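Local coordinates for AmbC (Sorangium cellulosum, PDB 5O15), which acts as a bifunctional dehydratase-cyclase domain in the biosynthesis of the polyketide ambruticin, probably eliminating water and then closing an oxygen heterocycle, at residues L69-A74 with L99-E104; P78-L83 with R112-H117; Q219-A224 with L270-E275. One frame throughout, in Å; residues are numbered along the deposited sequence. Where two conformers were deposited one is given.

Interaction 1. Residues L69-A74 with L99-E104; sequences LAAADA and LQVTVE
Ala71 meets Val101 and Val103 where helix 61-75 lies against strand 96-103, and the contact is entirely apolar. The single methyl of Ala71 points at the strand. Its CB approaches CG1 of Val101 to 3.9 Å and CG2 of Val103 to 4.1 Å, so that one helix methyl sits against two valines placed two residues apart on the same side of the strand. The two valines share almost the same rotamer but present different branches. In Val101 the touching methyl, CG1, is trans to the main-chain nitrogen (chi1 -176°), whereas in Val103 it is CG2, lying beside the nitrogen. These two methyls, CG1 of Val101 and CG2 of Val103, come within 4.3 Å of each other, and Ala71 CB rests against both. A side chain of one carbon lets the backbones draw close: the CA atoms of Ala71 and Val101 are 7.2 Å apart.

No hydrogen bond crosses between the two segments. On the helix, Asp73 N and Ala74 N bond to the carbonyls of Leu69 and Ala70, the usual i to i-4 pattern. On the strand, the CB of Thr102 points away from the helix, and its OG1 hydrogen-bonds His117 NE2.

The packing is that of a hotdog fold, in which a long helix lies against a curved antiparallel sheet. Strand 96-103 runs between strands 34-41 and 112-120; Leu36 of the former touches both valines and also Ala74. Val75, one residue past this part of the helix, meets Val103, and Leu67, before it, meets Leu99.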
ATOM      1  N   LEU A  69      -0.044  -1.507   9.766  1.00 13.58           N
ATOM      2  CA  LEU A  69       1.089  -0.876  10.424  1.00 13.63           C
ATOM      3  C   LEU A  69       0.658  -0.077  11.648  1.00 13.70           C
ATOM      4  O   LEU A  69       1.388  -0.022  12.642  1.00 14.51           O
ATOM      5  CB  LEU A  69       1.861   0.012   9.436  1.00 14.32           C
ATOM      6  CG  LEU A  69       2.640  -0.745   8.354  1.00 15.55           C
ATOM      7  CD1 LEU A  69       3.006   0.214   7.235  1.00 16.11           C
ATOM      8  CD2 LEU A  69       3.875  -1.382   8.914  1.00 16.49           C
ATOM      9  N   ALA A  70      -0.496   0.588  11.574  1.00 13.58           N
ATOM     10  CA  ALA A  70      -1.006   1.313  12.732  1.00 15.56           C
ATOM     11  C   ALA A  70      -1.333   0.349  13.869  1.00 15.13           C
ATOM     12  O   ALA A  70      -1.051   0.630  15.041  1.00 16.33           O
ATOM     13  CB  ALA A  70      -2.241   2.127  12.352  1.00 16.50           C
ATOM     14  N   ALA A  71      -1.914  -0.810  13.531  1.00 15.07           N
ATOM     15  CA  ALA A  71      -2.205  -1.835  14.529  1.00 15.75           C
ATOM     16  C   ALA A  71      -0.924  -2.353  15.144  1.00 14.79           C
ATOM     17  O   ALA A  71      -0.863  -2.539  16.365  1.00 15.85           O
ATOM     18  CB  ALA A  71      -3.028  -2.949  13.890  1.00 17.79           C
ATOM     19  N   ALA A  72       0.117  -2.589  14.331  1.00 14.80           N
ATOM     20  CA  ALA A  72       1.388  -3.037  14.880  1.00 15.81           C
ATOM     21  C   ALA A  72       1.905  -2.042  15.910  1.00 15.22           C
ATOM     22  O   ALA A  72       2.292  -2.418  17.021  1.00 16.07           O
ATOM     23  CB  ALA A  72       2.377  -3.261  13.745  1.00 15.03           C
ATOM     24  N   ASP A  73       1.872  -0.754  15.574  0.58 15.53           N
ATOM     25  CA  ASP A  73       2.340   0.252  16.516  0.58 17.46           C
ATOM     26  C   ASP A  73       1.494   0.245  17.784  0.58 17.88           C
ATOM     27  O   ASP A  73       2.017   0.394  18.896  0.58 19.53           O
ATOM     28  CB  ASP A  73       2.322   1.620  15.833  0.58 19.78           C
ATOM     29  CG  ASP A  73       2.654   2.739  16.770  0.58 26.20           C
ATOM     30  OD1 ASP A  73       3.817   2.815  17.203  0.58 28.92           O
ATOM     31  OD2 ASP A  73       1.743   3.535  17.075  0.58 28.80           O
ATOM     32  N   ALA A  74       0.182   0.076  17.634  1.00 17.45           N
ATOM     33  CA  ALA A  74      -0.699   0.117  18.792  1.00 18.89           C
ATOM     34  C   ALA A  74      -0.444  -1.043  19.745  1.00 19.48           C
ATOM     35  O   ALA A  74      -0.659  -0.905  20.954  1.00 21.49           O
ATOM     36  CB  ALA A  74      -2.151   0.106  18.325  1.00 21.69           C
ATOM     37  N   LEU A  99     -14.474   1.650  10.163  1.00 15.92           N
ATOM     38  CA  LEU A  99     -13.392   0.685  10.095  1.00 14.65           C
ATOM     39  C   LEU A  99     -13.251  -0.046  11.420  1.00 14.24           C
ATOM     40  O   LEU A  99     -13.535   0.501  12.497  1.00 15.22           O
ATOM     41  CB  LEU A  99     -12.069   1.408   9.848  1.00 15.27           C
ATOM     42  CG  LEU A  99     -11.969   2.230   8.566  1.00 16.31           C
ATOM     43  CD1 LEU A  99     -10.614   2.929   8.503  1.00 18.18           C
ATOM     44  CD2 LEU A  99     -12.128   1.317   7.397  1.00 18.24           C
ATOM     45  N   GLN A 100     -12.732  -1.271  11.333  1.00 13.43           N
ATOM     46  CA  GLN A 100     -12.357  -1.992  12.544  1.00 12.53           C
ATOM     47  C   GLN A 100     -11.127  -2.820  12.232  1.00 12.96           C
ATOM     48  O   GLN A 100     -11.086  -3.507  11.209  1.00 15.07           O
ATOM     49  CB  GLN A 100     -13.481  -2.889  13.045  1.00 12.79           C
ATOM     50  CG  GLN A 100     -13.229  -3.401  14.450  1.00 13.46           C
ATOM     51  CD  GLN A 100     -14.384  -4.171  15.013  1.00 13.66           C
ATOM     52  OE1 GLN A 100     -14.251  -5.350  15.355  1.00 14.71           O
ATOM     53  NE2 GLN A 100     -15.515  -3.509  15.145  1.00 14.56           N
ATOM     54  N   VAL A 101     -10.135  -2.759  13.105  1.00 12.15           N
ATOM     55  CA  VAL A 101      -8.999  -3.655  13.035  1.00 12.44           C
ATOM     56  C   VAL A 101      -9.040  -4.518  14.281  1.00 12.28           C
ATOM     57  O   VAL A 101      -9.030  -4.003  15.400  1.00 13.89           O
ATOM     58  CB  VAL A 101      -7.665  -2.919  12.940  1.00 13.74           C
ATOM     59  CG1 VAL A 101      -6.580  -3.921  12.765  1.00 15.39           C
ATOM     60  CG2 VAL A 101      -7.682  -1.912  11.741  1.00 15.22           C
ATOM     61  N   THR A 102      -9.102  -5.823  14.080  0.84 12.74           N
ATOM     62  CA  THR A 102      -9.097  -6.789  15.179  0.84 13.72           C
ATOM     63  C   THR A 102      -7.688  -7.349  15.288  0.84 12.56           C
ATOM     64  O   THR A 102      -7.048  -7.670  14.284  0.84 14.08           O
ATOM     65  CB  THR A 102     -10.184  -7.878  14.969  0.84 17.56           C
ATOM     66  OG1 THR A 102     -10.023  -8.553  13.742  0.84 22.98           O
ATOM     67  CG2 THR A 102     -11.549  -7.298  14.957  0.84 17.76           C
ATOM     68  N   VAL A 103      -7.191  -7.481  16.525  1.00 12.76           N
ATOM     69  CA  VAL A 103      -5.877  -8.043  16.765  1.00 12.34           C
ATOM     70  C   VAL A 103      -6.032  -9.148  17.795  1.00 12.99           C
ATOM     71  O   VAL A 103      -6.618  -8.923  18.872  1.00 13.70           O
ATOM     72  CB  VAL A 103      -4.860  -6.986  17.238  1.00 13.31           C
ATOM     73  CG1 VAL A 103      -3.457  -7.617  17.322  1.00 15.63           C
ATOM     74  CG2 VAL A 103      -4.811  -5.782  16.279  1.00 13.82           C
ATOM     75  N   GLU A 104      -5.444 -10.297  17.509  1.00 12.51           N
ATOM     76  CA  GLU A 104      -5.579 -11.503  18.305  1.00 13.10           C
ATOM     77  C   GLU A 104      -4.405 -11.624  19.264  1.00 14.19           C
ATOM     78  O   GLU A 104      -3.515 -10.777  19.367  1.00 14.35           O
ATOM     79  CB  GLU A 104      -5.662 -12.714  17.375  1.00 16.67           C
ATOM     80  CG  GLU A 104      -6.780 -12.670  16.342  1.00 20.84           C
ATOM     81  CD  GLU A 104      -8.121 -12.409  16.971  1.00 27.78           C
ATOM     82  OE1 GLU A 104      -8.431 -13.082  17.967  1.00 30.77           O
ATOM     83  OE2 GLU A 104      -8.875 -11.525  16.497  1.00 31.63           O
TER

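Interaction 2. Residues P78-L83 with R112-H117; sequences PSVSEL and RGFAVH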
ATOM      1  N   PRO A  78       6.802  -4.679  15.726  1.00 16.95           N
ATOM      2  CA  PRO A  78       7.481  -3.813  14.756  1.00 17.82           C
ATOM      3  C   PRO A  78       7.104  -4.024  13.308  1.00 15.98           C
ATOM      4  O   PRO A  78       7.512  -3.193  12.473  1.00 17.80           O
ATOM      5  CB  PRO A  78       8.964  -4.136  14.996  1.00 20.23           C
ATOM      6  CG  PRO A  78       8.966  -5.543  15.465  1.00 21.35           C
ATOM      7  CD  PRO A  78       7.720  -5.684  16.328  1.00 18.24           C
ATOM      8  N   SER A  79       6.406  -5.089  12.950  1.00 15.71           N
ATOM      9  CA  SER A  79       6.256  -5.423  11.545  1.00 15.34           C
ATOM     10  C   SER A  79       4.928  -6.113  11.263  1.00 14.85           C
ATOM     11  O   SER A  79       4.340  -6.798  12.139  1.00 15.40           O
ATOM     12  CB  SER A  79       7.401  -6.346  11.156  1.00 17.79           C
ATOM     13  OG  SER A  79       7.409  -6.588   9.779  1.00 20.28           O
ATOM     14  N   VAL A  80       4.464  -5.936  10.025  1.00 13.24           N
ATOM     15  CA  VAL A  80       3.426  -6.745   9.423  1.00 14.00           C
ATOM     16  C   VAL A  80       4.125  -7.909   8.748  1.00 13.32           C
ATOM     17  O   VAL A  80       4.735  -7.767   7.686  1.00 14.88           O
ATOM     18  CB  VAL A  80       2.591  -5.929   8.444  1.00 13.84           C
ATOM     19  CG1 VAL A  80       1.513  -6.781   7.814  1.00 15.40           C
ATOM     20  CG2 VAL A  80       2.022  -4.721   9.149  1.00 16.24           C
ATOM     21  N   SER A  81       4.075  -9.073   9.392  1.00 14.02           N
ATOM     22  CA  SER A  81       4.734 -10.236   8.840  1.00 14.94           C
ATOM     23  C   SER A  81       4.039 -10.726   7.570  1.00 14.52           C
ATOM     24  O   SER A  81       4.708 -11.076   6.592  1.00 14.15           O
ATOM     25  CB  SER A  81       4.732 -11.322   9.907  1.00 16.18           C
ATOM     26  OG  SER A  81       5.127 -12.573   9.373  1.00 21.72           O
ATOM     27  N   GLU A  82       2.715 -10.765   7.560  0.60 14.02           N
ATOM     28  CA  GLU A  82       1.973 -11.181   6.376  0.60 15.42           C
ATOM     29  C   GLU A  82       0.667 -10.413   6.331  0.60 13.20           C
ATOM     30  O   GLU A  82       0.076 -10.139   7.385  0.60 14.02           O
ATOM     31  CB  GLU A  82       1.652 -12.684   6.391  0.60 20.95           C
ATOM     32  CG  GLU A  82       2.851 -13.624   6.530  0.60 25.76           C
ATOM     33  CD  GLU A  82       3.844 -13.512   5.373  0.60 28.00           C
ATOM     34  OE1 GLU A  82       3.457 -13.039   4.266  0.60 28.98           O
ATOM     35  OE2 GLU A  82       5.030 -13.900   5.571  0.60 28.90           O
ATOM     36  N   LEU A  83       0.235 -10.070   5.123  1.00 13.48           N
ATOM     37  CA  LEU A  83      -1.056  -9.459   4.885  1.00 13.94           C
ATOM     38  C   LEU A  83      -1.599 -10.031   3.583  1.00 13.15           C
ATOM     39  O   LEU A  83      -0.916 -10.024   2.558  1.00 15.42           O
ATOM     40  CB  LEU A  83      -0.936  -7.926   4.833  1.00 13.76           C
ATOM     41  CG  LEU A  83      -2.275  -7.172   4.711  1.00 15.61           C
ATOM     42  CD1 LEU A  83      -2.225  -5.781   5.338  1.00 18.39           C
ATOM     43  CD2 LEU A  83      -2.811  -7.068   3.303  1.00 18.47           C
ATOM     44  N   ARG A 112       0.936 -12.069  16.259  1.00 14.61           N
ATOM     45  CA  ARG A 112      -0.488 -11.847  16.484  1.00 14.03           C
ATOM     46  C   ARG A 112      -1.243 -11.857  15.167  1.00 12.87           C
ATOM     47  O   ARG A 112      -0.880 -11.105  14.233  1.00 14.16           O
ATOM     48  CB  ARG A 112      -0.794 -10.519  17.163  1.00 13.67           C
ATOM     49  CG  ARG A 112      -0.256 -10.339  18.577  1.00 14.12           C
ATOM     50  CD  ARG A 112      -0.604  -8.985  19.088  1.00 13.92           C
ATOM     51  NE  ARG A 112      -0.147  -8.684  20.426  1.00 15.23           N
ATOM     52  CZ  ARG A 112      -0.877  -8.860  21.517  1.00 15.86           C
ATOM     53  NH1 ARG A 112      -2.107  -9.348  21.419  1.00 15.95           N
ATOM     54  NH2 ARG A 112      -0.381  -8.533  22.705  1.00 17.80           N
ATOM     55  N   GLY A 113      -2.316 -12.622  15.057  1.00 12.93           N
ATOM     56  CA  GLY A 113      -3.188 -12.462  13.906  1.00 12.75           C
ATOM     57  C   GLY A 113      -3.935 -11.146  13.952  1.00 11.92           C
ATOM     58  O   GLY A 113      -4.111 -10.522  14.991  1.00 12.73           O
ATOM     59  N   PHE A 114      -4.356 -10.673  12.772  1.00 12.05           N
ATOM     60  CA  PHE A 114      -5.172  -9.471  12.709  1.00 12.16           C
ATOM     61  C   PHE A 114      -6.108  -9.563  11.514  1.00 11.84           C
ATOM     62  O   PHE A 114      -5.891 -10.355  10.601  1.00 12.23           O
ATOM     63  CB  PHE A 114      -4.316  -8.191  12.624  1.00 12.60           C
ATOM     64  CG  PHE A 114      -3.684  -7.994  11.283  1.00 12.58           C
ATOM     65  CD1 PHE A 114      -2.456  -8.528  10.987  1.00 13.29           C
ATOM     66  CD2 PHE A 114      -4.367  -7.290  10.299  1.00 14.47           C
ATOM     67  CE1 PHE A 114      -1.894  -8.366   9.738  1.00 15.15           C
ATOM     68  CE2 PHE A 114      -3.788  -7.098   9.006  1.00 16.26           C
ATOM     69  CZ  PHE A 114      -2.591  -7.658   8.753  1.00 16.03           C
ATOM     70  N   ALA A 115      -7.115  -8.710  11.501  1.00 11.62           N
ATOM     71  CA  ALA A 115      -7.998  -8.558  10.347  1.00 12.87           C
ATOM     72  C   ALA A 115      -8.430  -7.100  10.254  1.00 12.21           C
ATOM     73  O   ALA A 115      -8.471  -6.399  11.262  1.00 13.05           O
ATOM     74  CB  ALA A 115      -9.227  -9.469  10.398  1.00 14.73           C
ATOM     75  N   VAL A 116      -8.749  -6.648   9.037  1.00 12.57           N
ATOM     76  CA  VAL A 116      -9.246  -5.299   8.779  1.00 13.66           C
ATOM     77  C   VAL A 116     -10.614  -5.428   8.137  1.00 14.38           C
ATOM     78  O   VAL A 116     -10.761  -6.149   7.147  1.00 14.69           O
ATOM     79  CB  VAL A 116      -8.301  -4.542   7.832  1.00 14.56           C
ATOM     80  CG1 VAL A 116      -8.822  -3.145   7.581  1.00 17.52           C
ATOM     81  CG2 VAL A 116      -6.899  -4.542   8.403  1.00 16.29           C
ATOM     82  N   HIS A 117     -11.594  -4.676   8.655  1.00 15.34           N
ATOM     83  CA  HIS A 117     -12.986  -4.764   8.229  1.00 15.03           C
ATOM     84  C   HIS A 117     -13.558  -3.375   8.045  1.00 14.87           C
ATOM     85  O   HIS A 117     -13.074  -2.414   8.642  1.00 15.06           O
ATOM     86  CB  HIS A 117     -13.802  -5.392   9.341  1.00 16.38           C
ATOM     87  CG  HIS A 117     -13.064  -6.436  10.082  1.00 21.07           C
ATOM     88  ND1 HIS A 117     -13.241  -7.740   9.756  1.00 17.79           N
ATOM     89  CD2 HIS A 117     -12.134  -6.404  11.071  1.00 22.59           C
ATOM     90  CE1 HIS A 117     -12.545  -8.506  10.573  1.00 24.22           C
ATOM     91  NE2 HIS A 117     -11.844  -7.714  11.375  1.00 24.85           N
TER
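Phe114 reaches across to Val80, Glu82 and Leu83 within the N-terminal half of the double hotdog fold. Strands 112-120 and 79-85 are not sheet neighbours: strand 129-137 runs between them, antiparallel to both. The short segments accordingly point broadly the same way, at 50° to each other, with axes 8.9 Å apart at closest, and no hydrogen bond joins them directly. Side chains span the gap instead.

The apolar part is built round the far end of the Phe114 ring. With Phe114 CG placed between the main-chain nitrogen and the carbonyl carbon (chi1 74°) and CB directed at strand 79-83, the ring's CE1-CZ end reaches that strand. CG1 of Val80 comes obliquely to Phe114 CE1, at 4.2 Å, and Leu83 crosses the phenyl group at about a right angle. Ala68 of helix 61-75 touches Val80, Leu83 and Phe114, joining the cluster to the helix, and Leu136 of the intervening strand meets both Val80 and Phe114.

The polar group that meets the ring is a main-chain carbonyl. Ser81 and Glu82 form a classic beta bulge opposite Val135, and Glu82 O lies 3.5 Å from Phe114 CE1, at the edge and near the ring plane, where the slightly positive ring hydrogens would probably favour an oxygen. The polar side chains find partners away from the ring: Glu82 OE1 bonds Ser243 OG, and Ser81 OG bonds Arg111 NH1. Farther round the rim, in the plane of the ring, Leu83 CD1 abuts Phe114 CZ at 3.9 Å.

Interaction 3. Residues Q219-A224 with L270-E275; sequences QALLRA and LAASIE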
ATOM      1  N   GLN A 219       3.183   2.148  -8.668  1.00 12.65           N
ATOM      2  CA  GLN A 219       3.073   2.841  -9.952  1.00 12.88           C
ATOM      3  C   GLN A 219       4.388   2.759 -10.718  1.00 12.61           C
ATOM      4  O   GLN A 219       4.391   2.572 -11.937  1.00 12.45           O
ATOM      5  CB  GLN A 219       2.701   4.305  -9.728  1.00 13.11           C
ATOM      6  CG  GLN A 219       1.322   4.553  -9.138  1.00 14.09           C
ATOM      7  CD  GLN A 219       1.242   5.907  -8.485  1.00 13.45           C
ATOM      8  OE1 GLN A 219       1.867   6.861  -8.961  1.00 13.26           O
ATOM      9  NE2 GLN A 219       0.504   6.003  -7.372  1.00 13.92           N
ATOM     10  N   ALA A 220       5.516   2.950 -10.022  1.00 12.05           N
ATOM     11  CA  ALA A 220       6.805   2.915 -10.703  1.00 13.31           C
ATOM     12  C   ALA A 220       7.050   1.542 -11.299  1.00 12.54           C
ATOM     13  O   ALA A 220       7.508   1.421 -12.445  1.00 14.01           O
ATOM     14  CB  ALA A 220       7.912   3.287  -9.717  1.00 12.87           C
ATOM     15  N   LEU A 221       6.764   0.493 -10.525  1.00 13.81           N
ATOM     16  CA  LEU A 221       6.879  -0.861 -11.019  1.00 15.95           C
ATOM     17  C   LEU A 221       5.991  -1.096 -12.239  1.00 14.52           C
ATOM     18  O   LEU A 221       6.429  -1.658 -13.245  1.00 15.92           O
ATOM     19  CB  LEU A 221       6.504  -1.807  -9.892  1.00 20.22           C
ATOM     20  CG  LEU A 221       6.401  -3.264 -10.300  1.00 24.19           C
ATOM     21  CD1 LEU A 221       7.737  -3.751 -10.840  1.00 26.15           C
ATOM     22  CD2 LEU A 221       6.001  -4.091  -9.140  1.00 28.38           C
ATOM     23  N   LEU A 222       4.736  -0.681 -12.168  1.00 13.54           N
ATOM     24  CA  LEU A 222       3.828  -0.914 -13.281  1.00 13.53           C
ATOM     25  C   LEU A 222       4.242  -0.129 -14.516  1.00 14.57           C
ATOM     26  O   LEU A 222       4.140  -0.632 -15.634  1.00 15.56           O
ATOM     27  CB  LEU A 222       2.404  -0.565 -12.871  1.00 15.43           C
ATOM     28  CG  LEU A 222       1.768  -1.472 -11.829  1.00 19.96           C
ATOM     29  CD1 LEU A 222       0.404  -0.949 -11.396  1.00 25.16           C
ATOM     30  CD2 LEU A 222       1.670  -2.905 -12.320  1.00 22.24           C
ATOM     31  N   ARG A 223       4.697   1.110 -14.351  1.00 13.11           N
ATOM     32  CA  ARG A 223       5.123   1.863 -15.517  1.00 14.18           C
ATOM     33  C   ARG A 223       6.337   1.232 -16.166  1.00 15.07           C
ATOM     34  O   ARG A 223       6.466   1.243 -17.393  1.00 17.33           O
ATOM     35  CB  ARG A 223       5.378   3.322 -15.149  1.00 13.65           C
ATOM     36  CG  ARG A 223       4.078   4.060 -14.856  1.00 12.72           C
ATOM     37  CD  ARG A 223       4.257   5.523 -14.534  1.00 13.31           C
ATOM     38  NE  ARG A 223       2.986   6.160 -14.289  1.00 13.08           N
ATOM     39  CZ  ARG A 223       2.092   6.498 -15.211  1.00 12.78           C
ATOM     40  NH1 ARG A 223       2.351   6.406 -16.504  1.00 13.18           N
ATOM     41  NH2 ARG A 223       0.913   6.947 -14.826  1.00 13.60           N
ATOM     42  N   ALA A 224       7.213   0.644 -15.375  1.00 14.76           N
ATOM     43  CA  ALA A 224       8.342  -0.078 -15.934  1.00 19.35           C
ATOM     44  C   ALA A 224       7.895  -1.365 -16.625  1.00 20.22           C
ATOM     45  O   ALA A 224       8.345  -1.673 -17.726  1.00 27.40           O
ATOM     46  CB  ALA A 224       9.341  -0.362 -14.809  1.00 20.81           C
ATOM     47  N   LEU A 270       2.978 -10.844 -10.549  1.00 22.45           N
ATOM     48  CA  LEU A 270       4.121  -9.960 -10.428  1.00 22.49           C
ATOM     49  C   LEU A 270       4.502  -9.948  -8.958  1.00 22.96           C
ATOM     50  O   LEU A 270       3.625  -9.933  -8.089  1.00 26.02           O
ATOM     51  CB  LEU A 270       3.703  -8.549 -10.876  1.00 25.79           C
ATOM     52  CG  LEU A 270       4.692  -7.414 -11.036  1.00 29.47           C
ATOM     53  CD1 LEU A 270       5.792  -7.788 -12.003  1.00 31.96           C
ATOM     54  CD2 LEU A 270       3.910  -6.206 -11.523  1.00 30.18           C
ATOM     55  N   ALA A 271       5.801  -9.959  -8.670  1.00 21.13           N
ATOM     56  CA  ALA A 271       6.270  -9.978  -7.291  1.00 21.57           C
ATOM     57  C   ALA A 271       7.538  -9.148  -7.197  1.00 18.94           C
ATOM     58  O   ALA A 271       8.356  -9.148  -8.116  1.00 20.18           O
ATOM     59  CB  ALA A 271       6.534 -11.407  -6.786  1.00 24.65           C
ATOM     60  N   ALA A 272       7.698  -8.434  -6.088  1.00 15.87           N
ATOM     61  CA  ALA A 272       8.843  -7.562  -5.901  1.00 14.62           C
ATOM     62  C   ALA A 272       9.015  -7.269  -4.414  1.00 13.93           C
ATOM     63  O   ALA A 272       8.084  -7.393  -3.629  1.00 16.35           O
ATOM     64  CB  ALA A 272       8.654  -6.260  -6.671  1.00 15.72           C
ATOM     65  N   SER A 273      10.219  -6.829  -4.048  1.00 13.40           N
ATOM     66  CA  SER A 273      10.492  -6.196  -2.765  1.00 13.51           C
ATOM     67  C   SER A 273      10.522  -4.688  -2.963  1.00 11.90           C
ATOM     68  O   SER A 273      10.780  -4.191  -4.072  1.00 12.78           O
ATOM     69  CB  SER A 273      11.842  -6.659  -2.184  1.00 16.77           C
ATOM     70  OG  SER A 273      12.921  -6.237  -3.019  1.00 17.64           O
ATOM     71  N   ILE A 274      10.272  -3.954  -1.890  1.00 12.31           N
ATOM     72  CA  ILE A 274      10.260  -2.494  -1.929  1.00 12.48           C
ATOM     73  C   ILE A 274      11.083  -1.976  -0.778  1.00 12.53           C
ATOM     74  O   ILE A 274      10.834  -2.358   0.377  1.00 14.42           O
ATOM     75  CB  ILE A 274       8.837  -1.916  -1.839  1.00 13.29           C
ATOM     76  CG1 ILE A 274       7.968  -2.428  -2.975  1.00 14.80           C
ATOM     77  CG2 ILE A 274       8.865  -0.386  -1.792  1.00 14.31           C
ATOM     78  CD1 ILE A 274       6.493  -2.101  -2.829  1.00 16.53           C
ATOM     79  N   GLU A 275      12.009  -1.076  -1.055  1.00 12.21           N
ATOM     80  CA  GLU A 275      12.772  -0.399  -0.027  1.00 12.39           C
ATOM     81  C   GLU A 275      12.639   1.096  -0.246  1.00 11.38           C
ATOM     82  O   GLU A 275      12.770   1.564  -1.381  1.00 12.07           O
ATOM     83  CB  GLU A 275      14.236  -0.803  -0.064  1.00 14.50           C
ATOM     84  CG  GLU A 275      14.502  -2.278   0.173  1.00 15.98           C
ATOM     85  CD  GLU A 275      15.863  -2.587  -0.384  1.00 21.64           C
ATOM     86  OE1 GLU A 275      16.854  -2.045   0.150  1.00 21.94           O
ATOM     87  OE2 GLU A 275      15.940  -3.266  -1.438  1.00 24.68           O
TER
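Leu221 and Leu270 both extend CG trans to the main-chain nitrogen, at chi1 173° and -172°, an extension that carries the two side chains toward each other from helix and strand to meet tip to tip. Leu221 CD2 lies 3.8 Å from Leu270 CD2 and 4.0 Å from Leu270 CG. Leu222 starts out differently, with its CG beside the nitrogen; CD1 continues the line of its chain, while the other methyl, CD2, is turned to the strand and comes within 4.1 Å of Leu270 CD2. One methyl of Leu270 therefore touches two consecutive helix leucines. Leu221 CD2 also packs on the CB of Ala272, at 4.2 Å, two residues farther along the strand.

This is the helix-on-sheet packing of the second hotdog half. Helix 211-225 passes strand 269-277 at 133°, with 11.0 Å between the segment axes, a spacing filled by the leucine side chains. The buried patch continues to Val261 on strand 254-261, which Leu221 touches, and along the helix, where Ile274 meets Ala217 and Leu218. Away from the strand, Arg223 pairs with Asp170 in a salt bridge, and Gln219 bonds both Asp215 and Gly179 N.

From the N terminus, helix 61-75 leads directly into strand 79-85, then strands 96-103 and 112-120 follow. Interaction 1 closes the loop from helix to 96-103 and interaction 2 that from 79-85 to 112-120, so their segments alternate and the two loops cross. They touch: strands 96-103 and 112-120 are sheet neighbours, with probable backbone bonds Gln100 O to His117 N and Glu104 N to Gly113 O. Interaction 3 comes later, in series, closing helix 211-225 onto strand 269-277 in the second hotdog half. Its centre is about 26 Å from that of interaction 1, across the chain's centre, and about 22 Å from that of interaction 2.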